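Local coordinates for serpin B3 (Homo sapiens, PDB 4ZK3), which probably inhibits proteases as a member of the serpin family and is associated with Pso p27, a psoriasis-linked protein that forms large aggregates, at residues A[210-222]-A[272-286]. Residues are numbered along the deposited sequence; the frame is centred on the assembly and turned at random.
Sequences IQMMRQYTSFHFA and LQNMRETRVDLHLPR
His220 and Glu277 face each other as a non-hydrogen-bonded pair in a long antiparallel ladder, a worked example of how the two inner strands of serpin sheet C are joined. Strand 196-201 flanks the Ile210 end of 210-222 and strand 229-235 its His220 end, where the strand runs on into sheet B; 361-364 flanks 276-285. The Glu277 chain folds back at chi2 (-67°), bringing OE1 over the centre of the His220 ring, 3.1 Å above its plane. This is one carboxylate oxygen over a ring face, not a hydrogen bond; His220 ND1 instead bonds to Glu233. Leu272 approaches the opposite face, offset toward the rim, while Met275 CE presses on His220 CB at 3.4 Å.

Toward the other end, Met213 forms a hydrogen-bonded pair with Leu284. Its N meets Leu284 O at 2.8 Å, and its CB and CG rest against the same oxygen. The Met213 and Leu284 side chains run side by side, with Met213 CE 3.9 Å from Leu284 CD2. Arg286 crosses this thioether chain at about a right angle, its CG 3.7 Å from Met213 CG, before its guanidinium reaches Glu338 in a salt bridge.

Phe221 sits on the face that also carries Met213, Val280 and Leu282; Phe221, Phe219 and Leu282 pack on Leu232 of strand 229-235. With CG anti to the backbone N (chi1 172°), the Phe221 ring leads away from 272-286, leaving CB against Thr278 OG1 at 3.5 Å and CD2 near Val280 CG2. Arg276 O is gripped from opposite faces of its carbonyl plane, by Phe221 N at 2.9 Å and by Thr278 OG1 at 2.7 Å.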
ATOM      1  N   ILE A 210     -14.241  21.947  -3.110  1.00 29.18           N
ATOM      2  CA  ILE A 210     -13.260  21.071  -3.701  1.00 30.15           C
ATOM      3  C   ILE A 210     -13.035  21.524  -5.142  1.00 29.81           C
ATOM      4  O   ILE A 210     -13.925  22.073  -5.798  1.00 31.83           O
ATOM      5  CB  ILE A 210     -13.735  19.569  -3.667  1.00 31.08           C
ATOM      6  CG1 ILE A 210     -12.527  18.654  -3.487  1.00 33.70           C
ATOM      7  CG2 ILE A 210     -14.584  19.247  -4.924  1.00 31.31           C
ATOM      8  CD1 ILE A 210     -12.845  17.207  -3.178  1.00 36.27           C
ATOM      9  N   GLN A 211     -11.849  21.277  -5.670  1.00 29.88           N
ATOM     10  CA  GLN A 211     -11.594  21.568  -7.069  1.00 27.84           C
ATOM     11  C   GLN A 211     -11.925  20.309  -7.875  1.00 27.49           C
ATOM     12  O   GLN A 211     -11.291  19.240  -7.706  1.00 27.05           O
ATOM     13  CB  GLN A 211     -10.154  22.020  -7.263  1.00 31.74           C
ATOM     14  CG  GLN A 211      -9.805  23.328  -6.552  1.00 34.76           C
ATOM     15  CD  GLN A 211     -10.553  24.511  -7.165  1.00 36.34           C
ATOM     16  OE1 GLN A 211     -11.441  25.089  -6.529  1.00 41.49           O
ATOM     17  NE2 GLN A 211     -10.266  24.805  -8.415  1.00 36.68           N
ATOM     18  N   MET A 212     -12.930  20.404  -8.732  1.00 29.13           N
ATOM     19  CA  MET A 212     -13.398  19.241  -9.498  1.00 29.87           C
ATOM     20  C   MET A 212     -12.893  19.224 -10.910  1.00 29.44           C
ATOM     21  O   MET A 212     -13.201  20.107 -11.686  1.00 31.75           O
ATOM     22  CB  MET A 212     -14.945  19.157  -9.519  1.00 31.29           C
ATOM     23  CG  MET A 212     -15.466  17.837 -10.143  1.00 31.40           C
ATOM     24  SD  MET A 212     -15.097  16.434  -9.041  1.00 29.37           S
ATOM     25  CE  MET A 212     -16.260  16.680  -7.728  1.00 31.69           C
ATOM     26  N   MET A 213     -12.146  18.176 -11.278  1.00 27.50           N
ATOM     27  CA  MET A 213     -11.651  18.071 -12.639  1.00 26.37           C
ATOM     28  C   MET A 213     -12.716  17.359 -13.462  1.00 26.77           C
ATOM     29  O   MET A 213     -13.482  16.544 -12.939  1.00 30.75           O
ATOM     30  CB  MET A 213     -10.328  17.299 -12.724  1.00 25.39           C
ATOM     31  CG  MET A 213      -9.293  17.652 -11.668  1.00 27.31           C
ATOM     32  SD  MET A 213      -7.789  16.664 -11.855  1.00 28.98           S
ATOM     33  CE  MET A 213      -8.367  14.969 -11.641  1.00 30.04           C
ATOM     34  N   ARG A 214     -12.759  17.639 -14.738  1.00 25.05           N
ATOM     35  CA  ARG A 214     -13.877  17.190 -15.576  1.00 28.78           C
ATOM     36  C   ARG A 214     -13.351  16.891 -16.958  1.00 29.97           C
ATOM     37  O   ARG A 214     -12.510  17.616 -17.456  1.00 33.34           O
ATOM     38  CB  ARG A 214     -14.955  18.251 -15.662  1.00 31.03           C
ATOM     39  CG  ARG A 214     -15.467  18.683 -14.279  1.00 39.59           C
ATOM     40  CD  ARG A 214     -16.691  19.616 -14.229  1.00 44.71           C
ATOM     41  NE  ARG A 214     -16.393  20.971 -14.629  1.00 46.47           N
ATOM     42  CZ  ARG A 214     -16.407  21.403 -15.887  1.00 55.45           C
ATOM     43  NH1 ARG A 214     -16.663  20.563 -16.881  1.00 59.69           N
ATOM     44  NH2 ARG A 214     -16.145  22.679 -16.167  1.00 53.57           N
ATOM     45  N   GLN A 215     -13.802  15.769 -17.524  1.00 28.96           N
ATOM     46  CA  GLN A 215     -13.516  15.410 -18.886  1.00 34.08           C
ATOM     47  C   GLN A 215     -14.561  14.394 -19.353  1.00 32.90           C
ATOM     48  O   GLN A 215     -15.183  13.730 -18.535  1.00 28.85           O
ATOM     49  CB  GLN A 215     -12.095  14.838 -19.051  1.00 37.31           C
ATOM     50  CG  GLN A 215     -11.890  13.419 -18.509  1.00 36.95           C
ATOM     51  CD  GLN A 215     -10.509  12.862 -18.824  1.00 40.11           C
ATOM     52  OE1 GLN A 215      -9.655  12.741 -17.944  1.00 41.57           O
ATOM     53  NE2 GLN A 215     -10.266  12.561 -20.083  1.00 44.92           N
ATOM     54  N   TYR A 216     -14.739  14.345 -20.673  1.00 37.10           N
ATOM     55  CA  TYR A 216     -15.720  13.511 -21.377  1.00 44.48           C
ATOM     56  C   TYR A 216     -14.863  12.686 -22.292  1.00 43.62           C
ATOM     57  O   TYR A 216     -14.139  13.235 -23.110  1.00 44.21           O
ATOM     58  CB  TYR A 216     -16.707  14.354 -22.223  1.00 51.09           C
ATOM     59  CG  TYR A 216     -17.890  13.573 -22.823  1.00 60.68           C
ATOM     60  CD1 TYR A 216     -19.048  13.362 -22.077  1.00 60.75           C
ATOM     61  CD2 TYR A 216     -17.853  13.065 -24.142  1.00 62.10           C
ATOM     62  CE1 TYR A 216     -20.123  12.658 -22.601  1.00 64.09           C
ATOM     63  CE2 TYR A 216     -18.930  12.354 -24.677  1.00 60.85           C
ATOM     64  CZ  TYR A 216     -20.061  12.151 -23.898  1.00 64.59           C
ATOM     65  OH  TYR A 216     -21.154  11.445 -24.368  1.00 59.40           O
ATOM     66  N   THR A 217     -14.901  11.376 -22.116  1.00 44.02           N
ATOM     67  CA  THR A 217     -14.052  10.454 -22.893  1.00 45.71           C
ATOM     68  C   THR A 217     -14.521   9.015 -22.660  1.00 36.82           C
ATOM     69  O   THR A 217     -15.379   8.772 -21.813  1.00 37.82           O
ATOM     70  CB  THR A 217     -12.551  10.650 -22.551  1.00 51.82           C
ATOM     71  OG1 THR A 217     -11.798   9.490 -22.913  1.00 55.27           O
ATOM     72  CG2 THR A 217     -12.388  10.897 -21.096  1.00 56.01           C
ATOM     73  N   SER A 218     -14.039   8.080 -23.458  1.00 36.81           N
ATOM     74  CA  SER A 218     -14.453   6.700 -23.245  1.00 42.00           C
ATOM     75  C   SER A 218     -13.456   5.911 -22.377  1.00 40.24           C
ATOM     76  O   SER A 218     -12.248   6.039 -22.509  1.00 46.44           O
ATOM     77  CB  SER A 218     -14.728   5.994 -24.566  1.00 43.81           C
ATOM     78  OG  SER A 218     -13.560   5.436 -25.055  1.00 45.81           O
ATOM     79  N   PHE A 219     -13.998   5.109 -21.475  1.00 38.76           N
ATOM     80  CA  PHE A 219     -13.219   4.409 -20.466  1.00 39.48           C
ATOM     81  C   PHE A 219     -13.872   3.059 -20.332  1.00 34.68           C
ATOM     82  O   PHE A 219     -15.063   2.968 -20.595  1.00 33.59           O
ATOM     83  CB  PHE A 219     -13.413   5.091 -19.113  1.00 35.83           C
ATOM     84  CG  PHE A 219     -12.705   6.399 -18.940  1.00 37.89           C
ATOM     85  CD1 PHE A 219     -11.319   6.477 -18.955  1.00 37.86           C
ATOM     86  CD2 PHE A 219     -13.437   7.556 -18.656  1.00 38.07           C
ATOM     87  CE1 PHE A 219     -10.694   7.694 -18.739  1.00 38.80           C
ATOM     88  CE2 PHE A 219     -12.817   8.757 -18.431  1.00 33.71           C
ATOM     89  CZ  PHE A 219     -11.448   8.832 -18.467  1.00 34.30           C
ATOM     90  N   HIS A 220     -13.152   2.048 -19.858  1.00 32.60           N
ATOM     91  CA  HIS A 220     -13.805   0.817 -19.389  1.00 35.68           C
ATOM     92  C   HIS A 220     -14.631   1.123 -18.140  1.00 35.45           C
ATOM     93  O   HIS A 220     -14.158   1.716 -17.148  1.00 30.71           O
ATOM     94  CB  HIS A 220     -12.803  -0.327 -19.088  1.00 37.28           C
ATOM     95  CG  HIS A 220     -12.106  -0.841 -20.306  1.00 39.24           C
ATOM     96  ND1 HIS A 220     -10.761  -0.653 -20.533  1.00 43.72           N
ATOM     97  CD2 HIS A 220     -12.581  -1.497 -21.391  1.00 38.21           C
ATOM     98  CE1 HIS A 220     -10.437  -1.160 -21.711  1.00 44.17           C
ATOM     99  NE2 HIS A 220     -11.525  -1.675 -22.253  1.00 41.03           N
ATOM    100  N   PHE A 221     -15.882   0.690 -18.209  1.00 34.14           N
ATOM    101  CA  PHE A 221     -16.906   1.040 -17.288  1.00 32.64           C
ATOM    102  C   PHE A 221     -17.786  -0.187 -16.950  1.00 32.17           C
ATOM    103  O   PHE A 221     -17.934  -1.114 -17.741  1.00 29.34           O
ATOM    104  CB  PHE A 221     -17.741   2.197 -17.882  1.00 34.73           C
ATOM    105  CG  PHE A 221     -18.966   2.518 -17.079  1.00 37.56           C
ATOM    106  CD1 PHE A 221     -20.140   1.772 -17.239  1.00 32.67           C
ATOM    107  CD2 PHE A 221     -18.951   3.540 -16.143  1.00 37.35           C
ATOM    108  CE1 PHE A 221     -21.260   2.014 -16.471  1.00 31.28           C
ATOM    109  CE2 PHE A 221     -20.069   3.789 -15.370  1.00 36.37           C
ATOM    110  CZ  PHE A 221     -21.240   3.027 -15.538  1.00 35.48           C
ATOM    111  N   ALA A 222     -18.361  -0.175 -15.763  1.00 30.55           N
ATOM    112  CA  ALA A 222     -19.339  -1.162 -15.389  1.00 33.51           C
ATOM    113  C   ALA A 222     -20.268  -0.606 -14.327  1.00 35.73           C
ATOM    114  O   ALA A 222     -19.855   0.132 -13.408  1.00 35.56           O
ATOM    115  CB  ALA A 222     -18.677  -2.418 -14.898  1.00 34.32           C
ATOM    116  N   LEU A 272     -11.199  -6.182 -16.803  1.00 39.57           N
ATOM    117  CA  LEU A 272     -11.510  -5.838 -18.202  1.00 42.01           C
ATOM    118  C   LEU A 272     -12.597  -6.730 -18.804  1.00 43.09           C
ATOM    119  O   LEU A 272     -13.583  -6.251 -19.347  1.00 45.32           O
ATOM    120  CB  LEU A 272     -10.222  -5.948 -19.050  1.00 46.12           C
ATOM    121  CG  LEU A 272      -9.462  -4.642 -19.306  1.00 49.44           C
ATOM    122  CD1 LEU A 272      -9.673  -3.626 -18.199  1.00 50.82           C
ATOM    123  CD2 LEU A 272      -7.972  -4.885 -19.578  1.00 47.29           C
ATOM    124  N   GLN A 273     -12.402  -8.032 -18.695  1.00 41.87           N
ATOM    125  CA  GLN A 273     -13.401  -9.009 -19.048  1.00 45.07           C
ATOM    126  C   GLN A 273     -14.841  -8.555 -18.735  1.00 43.63           C
ATOM    127  O   GLN A 273     -15.748  -8.788 -19.517  1.00 43.91           O
ATOM    128  CB  GLN A 273     -13.029 -10.284 -18.283  1.00 53.81           C
ATOM    129  CG  GLN A 273     -14.005 -11.439 -18.300  1.00 57.96           C
ATOM    130  CD  GLN A 273     -14.290 -11.909 -19.694  1.00 60.39           C
ATOM    131  OE1 GLN A 273     -15.447 -11.936 -20.103  1.00 65.36           O
ATOM    132  NE2 GLN A 273     -13.249 -12.297 -20.429  1.00 62.94           N
ATOM    133  N   ASN A 274     -15.066  -7.902 -17.599  1.00 39.97           N
ATOM    134  CA  ASN A 274     -16.434  -7.558 -17.160  1.00 38.57           C
ATOM    135  C   ASN A 274     -16.759  -6.082 -17.112  1.00 32.77           C
ATOM    136  O   ASN A 274     -17.678  -5.662 -16.423  1.00 35.25           O
ATOM    137  CB  ASN A 274     -16.673  -8.127 -15.771  1.00 38.92           C
ATOM    138  CG  ASN A 274     -16.478  -9.612 -15.741  1.00 42.88           C
ATOM    139  OD1 ASN A 274     -16.600 -10.261 -16.783  1.00 47.16           O
ATOM    140  ND2 ASN A 274     -16.197 -10.170 -14.553  1.00 38.94           N
ATOM    141  N   MET A 275     -16.013  -5.318 -17.858  1.00 33.59           N
ATOM    142  CA  MET A 275     -16.309  -3.931 -18.089  1.00 35.34           C
ATOM    143  C   MET A 275     -16.368  -3.678 -19.605  1.00 34.60           C
ATOM    144  O   MET A 275     -15.980  -4.523 -20.409  1.00 36.71           O
ATOM    145  CB  MET A 275     -15.210  -3.105 -17.444  1.00 31.87           C
ATOM    146  CG  MET A 275     -14.900  -3.481 -16.007  1.00 33.14           C
ATOM    147  SD  MET A 275     -13.639  -2.424 -15.237  1.00 36.33           S
ATOM    148  CE  MET A 275     -12.329  -2.426 -16.424  1.00 36.01           C
ATOM    149  N   ARG A 276     -16.847  -2.498 -19.990  1.00 36.22           N
ATOM    150  CA  ARG A 276     -17.072  -2.190 -21.386  1.00 34.60           C
ATOM    151  C   ARG A 276     -16.624  -0.772 -21.653  1.00 36.11           C
ATOM    152  O   ARG A 276     -16.862   0.113 -20.838  1.00 35.87           O
ATOM    153  CB  ARG A 276     -18.590  -2.308 -21.719  1.00 36.17           C
ATOM    154  CG  ARG A 276     -19.262  -3.594 -21.241  1.00 35.95           C
ATOM    155  CD  ARG A 276     -18.769  -4.708 -22.141  1.00 39.31           C
ATOM    156  NE  ARG A 276     -19.237  -6.048 -21.821  1.00 36.61           N
ATOM    157  CZ  ARG A 276     -18.524  -7.016 -21.259  1.00 42.12           C
ATOM    158  NH1 ARG A 276     -17.282  -6.811 -20.831  1.00 41.32           N
ATOM    159  NH2 ARG A 276     -19.087  -8.210 -21.076  1.00 48.72           N
ATOM    160  N   GLU A 277     -16.049  -0.541 -22.825  1.00 38.09           N
ATOM    161  CA  GLU A 277     -15.739   0.815 -23.265  1.00 44.16           C
ATOM    162  C   GLU A 277     -17.055   1.547 -23.384  1.00 39.24           C
ATOM    163  O   GLU A 277     -18.005   0.968 -23.848  1.00 39.05           O
ATOM    164  CB  GLU A 277     -14.982   0.798 -24.588  1.00 48.34           C
ATOM    165  CG  GLU A 277     -13.507   0.477 -24.413  1.00 54.29           C
ATOM    166  CD  GLU A 277     -12.749   1.581 -23.665  1.00 64.45           C
ATOM    167  OE1 GLU A 277     -11.604   1.309 -23.245  1.00 71.19           O
ATOM    168  OE2 GLU A 277     -13.290   2.709 -23.481  1.00 67.49           O
ATOM    169  N   THR A 278     -17.119   2.767 -22.853  1.00 39.58           N
ATOM    170  CA  THR A 278     -18.355   3.525 -22.601  1.00 38.25           C
ATOM    171  C   THR A 278     -17.935   4.995 -22.448  1.00 42.21           C
ATOM    172  O   THR A 278     -16.870   5.282 -21.819  1.00 39.69           O
ATOM    173  CB  THR A 278     -19.003   3.110 -21.242  1.00 43.47           C
ATOM    174  OG1 THR A 278     -19.080   1.684 -21.115  1.00 37.54           O
ATOM    175  CG2 THR A 278     -20.390   3.743 -21.048  1.00 40.95           C
ATOM    176  N   ARG A 279     -18.716   5.927 -22.996  1.00 40.56           N
ATOM    177  CA  ARG A 279     -18.430   7.376 -22.846  1.00 42.18           C
ATOM    178  C   ARG A 279     -18.985   7.946 -21.537  1.00 41.76           C
ATOM    179  O   ARG A 279     -20.158   7.757 -21.242  1.00 44.74           O
ATOM    180  CB  ARG A 279     -18.997   8.138 -24.028  1.00 49.00           C
ATOM    181  CG  ARG A 279     -18.462   7.619 -25.362  1.00 56.26           C
ATOM    182  CD  ARG A 279     -18.938   8.426 -26.563  1.00 60.10           C
ATOM    183  NE  ARG A 279     -19.846   7.630 -27.394  1.00 68.06           N
ATOM    184  CZ  ARG A 279     -21.174   7.605 -27.272  1.00 71.32           C
ATOM    185  NH1 ARG A 279     -21.796   8.343 -26.351  1.00 73.12           N
ATOM    186  NH2 ARG A 279     -21.894   6.838 -28.086  1.00 74.73           N
ATOM    187  N   VAL A 280     -18.136   8.629 -20.752  1.00 40.55           N
ATOM    188  CA  VAL A 280     -18.481   9.098 -19.371  1.00 40.70           C
ATOM    189  C   VAL A 280     -18.154  10.637 -19.112  1.00 39.63           C
ATOM    190  O   VAL A 280     -16.994  10.983 -19.531  1.00 40.61           O
ATOM    191  CB  VAL A 280     -17.646   8.165 -18.431  1.00 41.70           C
ATOM    192  CG1 VAL A 280     -17.836   8.505 -16.953  1.00 42.91           C
ATOM    193  CG2 VAL A 280     -17.967   6.670 -18.697  1.00 40.43           C
ATOM    194  N   ASP A 281     -19.090  11.528 -18.563  1.00 39.13           N
ATOM    195  CA  ASP A 281     -18.757  12.932 -17.913  1.00 35.99           C
ATOM    196  C   ASP A 281     -18.095  12.306 -16.664  1.00 31.19           C
ATOM    197  O   ASP A 281     -18.781  11.886 -15.712  1.00 31.38           O
ATOM    198  CB  ASP A 281     -19.894  14.207 -17.524  1.00 30.27           C
ATOM    199  CG  ASP A 281     -19.243  15.836 -17.528  1.00 29.55           C
ATOM    200  OD1 ASP A 281     -18.521  16.144 -18.463  1.00 46.02           O
ATOM    201  OD2 ASP A 281     -19.298  16.911 -16.758  1.00 11.94           O
ATOM    202  N   LEU A 282     -16.762  12.183 -16.700  1.00 31.60           N
ATOM    203  CA  LEU A 282     -16.012  11.871 -15.475  1.00 28.90           C
ATOM    204  C   LEU A 282     -15.723  13.177 -14.756  1.00 25.97           C
ATOM    205  O   LEU A 282     -15.100  14.033 -15.313  1.00 26.49           O
ATOM    206  CB  LEU A 282     -14.691  11.169 -15.803  1.00 30.79           C
ATOM    207  CG  LEU A 282     -13.652  11.004 -14.676  1.00 26.16           C
ATOM    208  CD1 LEU A 282     -14.265  10.278 -13.471  1.00 24.92           C
ATOM    209  CD2 LEU A 282     -12.467  10.302 -15.294  1.00 28.99           C
ATOM    210  N   HIS A 283     -16.212  13.304 -13.531  1.00 27.54           N
ATOM    211  CA  HIS A 283     -15.832  14.390 -12.627  1.00 26.68           C
ATOM    212  C   HIS A 283     -15.045  13.723 -11.502  1.00 27.08           C
ATOM    213  O   HIS A 283     -15.579  12.859 -10.738  1.00 32.17           O
ATOM    214  CB  HIS A 283     -17.058  15.139 -12.086  1.00 26.67           C
ATOM    215  CG  HIS A 283     -17.856  15.899 -13.133  1.00 27.21           C
ATOM    216  ND1 HIS A 283     -18.936  16.693 -12.785  1.00 32.33           N
ATOM    217  CD2 HIS A 283     -17.734  16.011 -14.480  1.00 27.38           C
ATOM    218  CE1 HIS A 283     -19.458  17.230 -13.876  1.00 31.37           C
ATOM    219  NE2 HIS A 283     -18.763  16.828 -14.921  1.00 29.92           N
ATOM    220  N   LEU A 284     -13.770  14.105 -11.404  1.00 26.76           N
ATOM    221  CA  LEU A 284     -12.839  13.582 -10.384  1.00 26.55           C
ATOM    222  C   LEU A 284     -12.147  14.740  -9.693  1.00 23.88           C
ATOM    223  O   LEU A 284     -11.624  15.609 -10.361  1.00 22.77           O
ATOM    224  CB  LEU A 284     -11.792  12.700 -11.107  1.00 26.01           C
ATOM    225  CG  LEU A 284     -10.835  11.876 -10.225  1.00 23.77           C
ATOM    226  CD1 LEU A 284     -11.553  10.725  -9.541  1.00 24.86           C
ATOM    227  CD2 LEU A 284      -9.650  11.352 -11.012  1.00 25.90           C
ATOM    228  N   PRO A 285     -12.161  14.782  -8.374  1.00 23.16           N
ATOM    229  CA  PRO A 285     -11.546  15.906  -7.670  1.00 22.00           C
ATOM    230  C   PRO A 285      -9.996  15.840  -7.653  1.00 24.73           C
ATOM    231  O   PRO A 285      -9.394  14.768  -7.760  1.00 24.71           O
ATOM    232  CB  PRO A 285     -12.117  15.800  -6.278  1.00 25.21           C
ATOM    233  CG  PRO A 285     -12.400  14.318  -6.122  1.00 25.22           C
ATOM    234  CD  PRO A 285     -12.806  13.836  -7.467  1.00 22.18           C
ATOM    235  N   ARG A 286      -9.370  17.007  -7.594  1.00 23.96           N
ATOM    236  CA  ARG A 286      -7.963  17.116  -7.239  1.00 24.92           C
ATOM    237  C   ARG A 286      -8.005  16.803  -5.795  1.00 25.70           C
ATOM    238  O   ARG A 286      -8.879  17.319  -5.087  1.00 27.57           O
ATOM    239  CB  ARG A 286      -7.461  18.557  -7.380  1.00 26.53           C
ATOM    240  CG  ARG A 286      -7.392  19.056  -8.795  1.00 25.19           C
ATOM    241  CD  ARG A 286      -6.849  20.503  -8.939  1.00 28.83           C
ATOM    242  NE  ARG A 286      -5.710  20.770  -8.082  1.00 32.09           N
ATOM    243  CZ  ARG A 286      -4.428  20.790  -8.444  1.00 35.28           C
ATOM    244  NH1 ARG A 286      -4.026  20.642  -9.700  1.00 40.28           N
ATOM    245  NH2 ARG A 286      -3.528  20.999  -7.512  1.00 35.15           N
TER
HETATM  246  O   HOH W   1      -9.451  19.927  -4.517  1.00 30.85           O